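Local coordinates for actin binding protein family protein (Entamoeba histolytica HM-1:IMSS, PDB 6K2F) that probably binds actin monomers, and so is likely to restrain filament assembly in cell motility and shape change, this chain being an ADF-homology domain of twinfilin, at residues Ser5-Leu8 with Ile9-Lys13; Val92-Lys95 with Met96-Ser100. All coordinates share one frame; numbering follows the deposited sequence.

Contact 1 (Ser5-Leu8 with Ile9-Lys13)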
# COMPACT_ATOMS: atom_id res chain seq x y z
N SER A 5 -10.44 15.54 13.23
CA SER A 5 -9.47 15.62 14.34
C SER A 5 -8.12 16.04 13.77
O SER A 5 -7.83 15.74 12.61
CB SER A 5 -9.36 14.35 15.11
OG SER A 5 -8.79 13.32 14.33
N THR A 6 -7.31 16.70 14.58
CA THR A 6 -5.91 17.02 14.21
C THR A 6 -5.17 15.74 13.83
O THR A 6 -4.44 15.75 12.83
CB THR A 6 -5.18 17.74 15.34
OG1 THR A 6 -5.95 18.91 15.65
CG2 THR A 6 -3.77 18.12 14.96
N ASP A 7 -5.35 14.66 14.60
CA ASP A 7 -4.63 13.39 14.33
C ASP A 7 -5.02 12.88 12.95
O ASP A 7 -4.15 12.42 12.23
CB ASP A 7 -4.88 12.32 15.40
CG ASP A 7 -4.03 12.46 16.65
OD1 ASP A 7 -3.08 13.27 16.64
OD2 ASP A 7 -4.32 11.75 17.63
N LEU A 8 -6.31 12.94 12.61
CA LEU A 8 -6.79 12.44 11.29
C LEU A 8 -6.17 13.29 10.19
O LEU A 8 -5.69 12.73 9.21
CB LEU A 8 -8.32 12.46 11.21
CG LEU A 8 -8.93 12.11 9.85
CD1 LEU A 8 -8.43 10.76 9.36
CD2 LEU A 8 -10.45 12.13 9.92
N ILE A 9 -6.20 14.61 10.33
CA ILE A 9 -5.61 15.50 9.29
C ILE A 9 -4.12 15.16 9.13
O ILE A 9 -3.67 15.04 7.99
CB ILE A 9 -5.83 16.98 9.58
CG1 ILE A 9 -7.33 17.31 9.64
CG2 ILE A 9 -5.12 17.83 8.55
CD1 ILE A 9 -7.64 18.62 10.29
N ASN A 10 -3.38 15.06 10.23
CA ASN A 10 -1.93 14.75 10.20
C ASN A 10 -1.68 13.41 9.47
O ASN A 10 -0.77 13.35 8.63
CB ASN A 10 -1.33 14.71 11.60
CG ASN A 10 0.12 14.27 11.62
OD1 ASN A 10 0.49 13.37 12.38
ND2 ASN A 10 0.93 14.87 10.77
N LYS A 11 -2.42 12.36 9.84
CA LYS A 11 -2.18 11.01 9.29
C LYS A 11 -2.54 11.03 7.80
O LYS A 11 -1.82 10.43 6.99
CB LYS A 11 -2.99 9.95 10.04
CG LYS A 11 -2.56 9.68 11.48
CD LYS A 11 -1.08 9.41 11.71
CE LYS A 11 -0.73 9.43 13.19
NZ LYS A 11 -1.14 10.71 13.83
N PHE A 12 -3.63 11.71 7.44
CA PHE A 12 -4.03 11.87 6.03
C PHE A 12 -2.92 12.56 5.25
O PHE A 12 -2.50 12.04 4.20
CB PHE A 12 -5.33 12.66 5.88
CG PHE A 12 -5.68 12.83 4.43
CD1 PHE A 12 -6.36 11.82 3.76
CD2 PHE A 12 -5.25 13.94 3.73
CE1 PHE A 12 -6.66 11.97 2.42
CE2 PHE A 12 -5.53 14.06 2.37
CZ PHE A 12 -6.23 13.07 1.73
N LYS A 13 -2.44 13.70 5.74
CA LYS A 13 -1.39 14.46 5.01
C LYS A 13 -0.14 13.60 4.87
O LYS A 13 0.49 13.67 3.82
CB LYS A 13 -1.08 15.76 5.72
CG LYS A 13 -2.18 16.80 5.59
CD LYS A 13 -1.91 18.04 6.43
CE LYS A 13 -2.53 19.32 5.90
NZ LYS A 13 -3.75 19.09 5.11

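Contact 2 (Val92-Lys95 with Met96-Ser100)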
# COMPACT_ATOMS: atom_id res chain seq x y z
N VAL A 92 -31.88 7.83 12.39
CA VAL A 92 -31.96 9.04 11.53
C VAL A 92 -30.92 10.08 11.99
O VAL A 92 -30.23 10.63 11.13
CB VAL A 92 -33.38 9.61 11.47
CG1 VAL A 92 -33.40 10.98 10.81
CG2 VAL A 92 -34.32 8.66 10.73
N ARG A 93 -30.74 10.30 13.30
CA ARG A 93 -29.74 11.30 13.81
C ARG A 93 -28.34 10.95 13.26
O ARG A 93 -27.63 11.86 12.79
CB ARG A 93 -29.83 11.37 15.34
CG ARG A 93 -28.80 12.27 16.04
CD ARG A 93 -27.55 11.47 16.43
NE ARG A 93 -26.48 12.21 17.12
CZ ARG A 93 -25.25 11.73 17.36
NH1 ARG A 93 -24.92 10.50 16.98
NH2 ARG A 93 -24.36 12.46 17.98
N MET A 94 -27.94 9.68 13.32
CA MET A 94 -26.60 9.23 12.90
C MET A 94 -26.48 9.32 11.37
O MET A 94 -25.44 9.75 10.89
CB MET A 94 -26.32 7.80 13.37
CG MET A 94 -26.12 7.70 14.86
SD MET A 94 -24.50 8.39 15.32
CE MET A 94 -23.43 7.09 14.71
N LYS A 95 -27.52 8.94 10.63
CA LYS A 95 -27.44 9.00 9.15
C LYS A 95 -27.33 10.46 8.72
O LYS A 95 -26.51 10.74 7.82
CB LYS A 95 -28.68 8.39 8.50
CG LYS A 95 -28.79 6.90 8.67
CD LYS A 95 -29.79 6.29 7.71
CE LYS A 95 -31.21 6.69 7.98
NZ LYS A 95 -32.12 6.04 7.01
N MET A 96 -28.07 11.36 9.37
CA MET A 96 -28.05 12.79 9.00
C MET A 96 -26.66 13.36 9.34
O MET A 96 -26.09 14.08 8.51
CB MET A 96 -29.12 13.61 9.73
CG MET A 96 -30.55 13.31 9.30
SD MET A 96 -30.87 13.37 7.50
CE MET A 96 -30.73 11.64 7.08
N LEU A 97 -26.14 13.02 10.52
CA LEU A 97 -24.80 13.51 10.94
C LEU A 97 -23.74 13.01 9.96
O LEU A 97 -22.92 13.81 9.52
CB LEU A 97 -24.48 13.01 12.35
CG LEU A 97 -23.27 13.68 13.00
CD1 LEU A 97 -23.51 15.17 13.20
CD2 LEU A 97 -22.95 13.01 14.32
N TYR A 98 -23.74 11.72 9.61
CA TYR A 98 -22.70 11.19 8.69
C TYR A 98 -22.88 11.77 7.29
O TYR A 98 -21.89 12.06 6.62
CB TYR A 98 -22.68 9.67 8.67
CG TYR A 98 -21.79 9.11 9.74
CD1 TYR A 98 -22.25 8.94 11.04
CD2 TYR A 98 -20.48 8.81 9.46
CE1 TYR A 98 -21.41 8.42 12.02
CE2 TYR A 98 -19.63 8.28 10.41
CZ TYR A 98 -20.09 8.12 11.71
OH TYR A 98 -19.27 7.62 12.69
N SER A 99 -24.11 11.90 6.82
CA SER A 99 -24.38 12.42 5.46
C SER A 99 -23.93 13.88 5.37
O SER A 99 -23.21 14.23 4.41
CB SER A 99 -25.83 12.23 5.10
OG SER A 99 -26.13 12.86 3.87
N SER A 100 -24.32 14.72 6.33
CA SER A 100 -24.01 16.18 6.31
C SER A 100 -22.50 16.42 6.52
O SER A 100 -21.98 17.43 6.00
CB SER A 100 -24.82 16.94 7.33
OG SER A 100 -24.47 16.56 8.64

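Contact 1 (Ser5-Leu8 with Ile9-Lys13)
Ile9 N donates to Ser5 O at 3.0 Å with an N-H...O angle of 168°, and Phe12 N does the same to Leu8 O at 2.9 Å; with the Asn10-Thr6 and Lys11-Asp7 pairs, this i to i+4 series marks the first turns of an alpha-helix. Side chains of the later turn lie against the carbonyls of the earlier one. Ile9 CG1, anti to its own carbonyl carbon (chi1 -61°), comes 3.4 Å from Ser5 O, and Lys11 CG lies 3.3 Å from Asp7 O. Bends at chi2 and chi4 fold the lysine chain back, leaving its NZ 4.3 Å from Asp7 OD1, opposite charges near each other but beyond salt-bridge range; a weak bond of 3.4 Å joins Lys11 NZ to Asn10 OD1. One shell out, Ser5 is the N-cap: its OG accepts from Leu8 N at 3.0 Å. That hydroxyl also bonds to Ile33 O, which ties the helix start to strand 32-39. The buried Leu8 packs on Ile24 and Ala26 of strand 23-29 and on Ile33 and Ile35, while Phe12 meets Trp80, their ring planes at about 45°, and, like Ile9, touches helix 103-109.

Contact 2 (Val92-Lys95 with Met96-Ser100)
Met94 CE lies 3.6 Å from Tyr98 CE1, and these two side chains, running side by side in the same direction, make the closer of the two apolar side-chain contacts here. Met94 bends at both chi2 and chi3 (each -73°), which brings its methyl back to the tyrosine. Met94 O sits at the ring edge, near the ring plane and 3.3 Å from Tyr98 CD1, while also accepting from Tyr98 N at 2.9 Å. The buried ring is therefore bordered by the preceding turn's methyl and carbonyl, and its hydroxyl is satisfied by Ile28 N.

The flank of Val92, Arg93 and Met96 is exposed and looser. Leu97 lies between the two sides: its CD2 stands 4.0 Å from Arg93 CZ, displaced toward the rim, so a methyl covers part of one face of the guanidinium, while the residue also packs on Ile28. Val92 CG1 and Met96 CG lie alongside each other at 4.0 Å. The backbone bonds are alike on both sides; Met96 N reaches Val92 O at 2.9 Å with an N-H...O angle of 160°. Met96 O accepts both Ser100 N and Ser100 OG, the latter at 3.0 Å, from opposite faces of its carbonyl plane.

With 103-109 following it, helix 92-101 occupies the place of the long actin-binding helix of the ADF/cofilin fold, so its exposed side is consistent with an actin-facing surface. Lys95 NZ is hydrogen-bonded to Asp88 O, in the loop leading into the helix. On the inner side Tyr98 meets Tyr63, their ring planes at about 40°, and its carbonyl accepts the Tyr63 hydroxyl. Helix 92-101 is thereby joined to strands 23-29 and 62-68.

In the fold
From the N terminus, short strand 3-4 leads into helix 6-18, whose opening turns hold contact 1; much later, after strand 77-85 and its following loop, contact 2 forms in helix 92-101. Each contact spans one continuous helical segment, so neither closes a long loop, and the two lie in series without nesting or crossing. The centres of contact 1 and contact 2 are about 22 Å apart, and the nearest atoms of contact 1 and contact 2 are about 10 Å apart, with no touch. Both lie against strand 23-29 of the mixed sheet of this ADF-homology domain. Contact 1 also touches helix 103-109, which follows the helix holding contact 2, so that helix relates them as well.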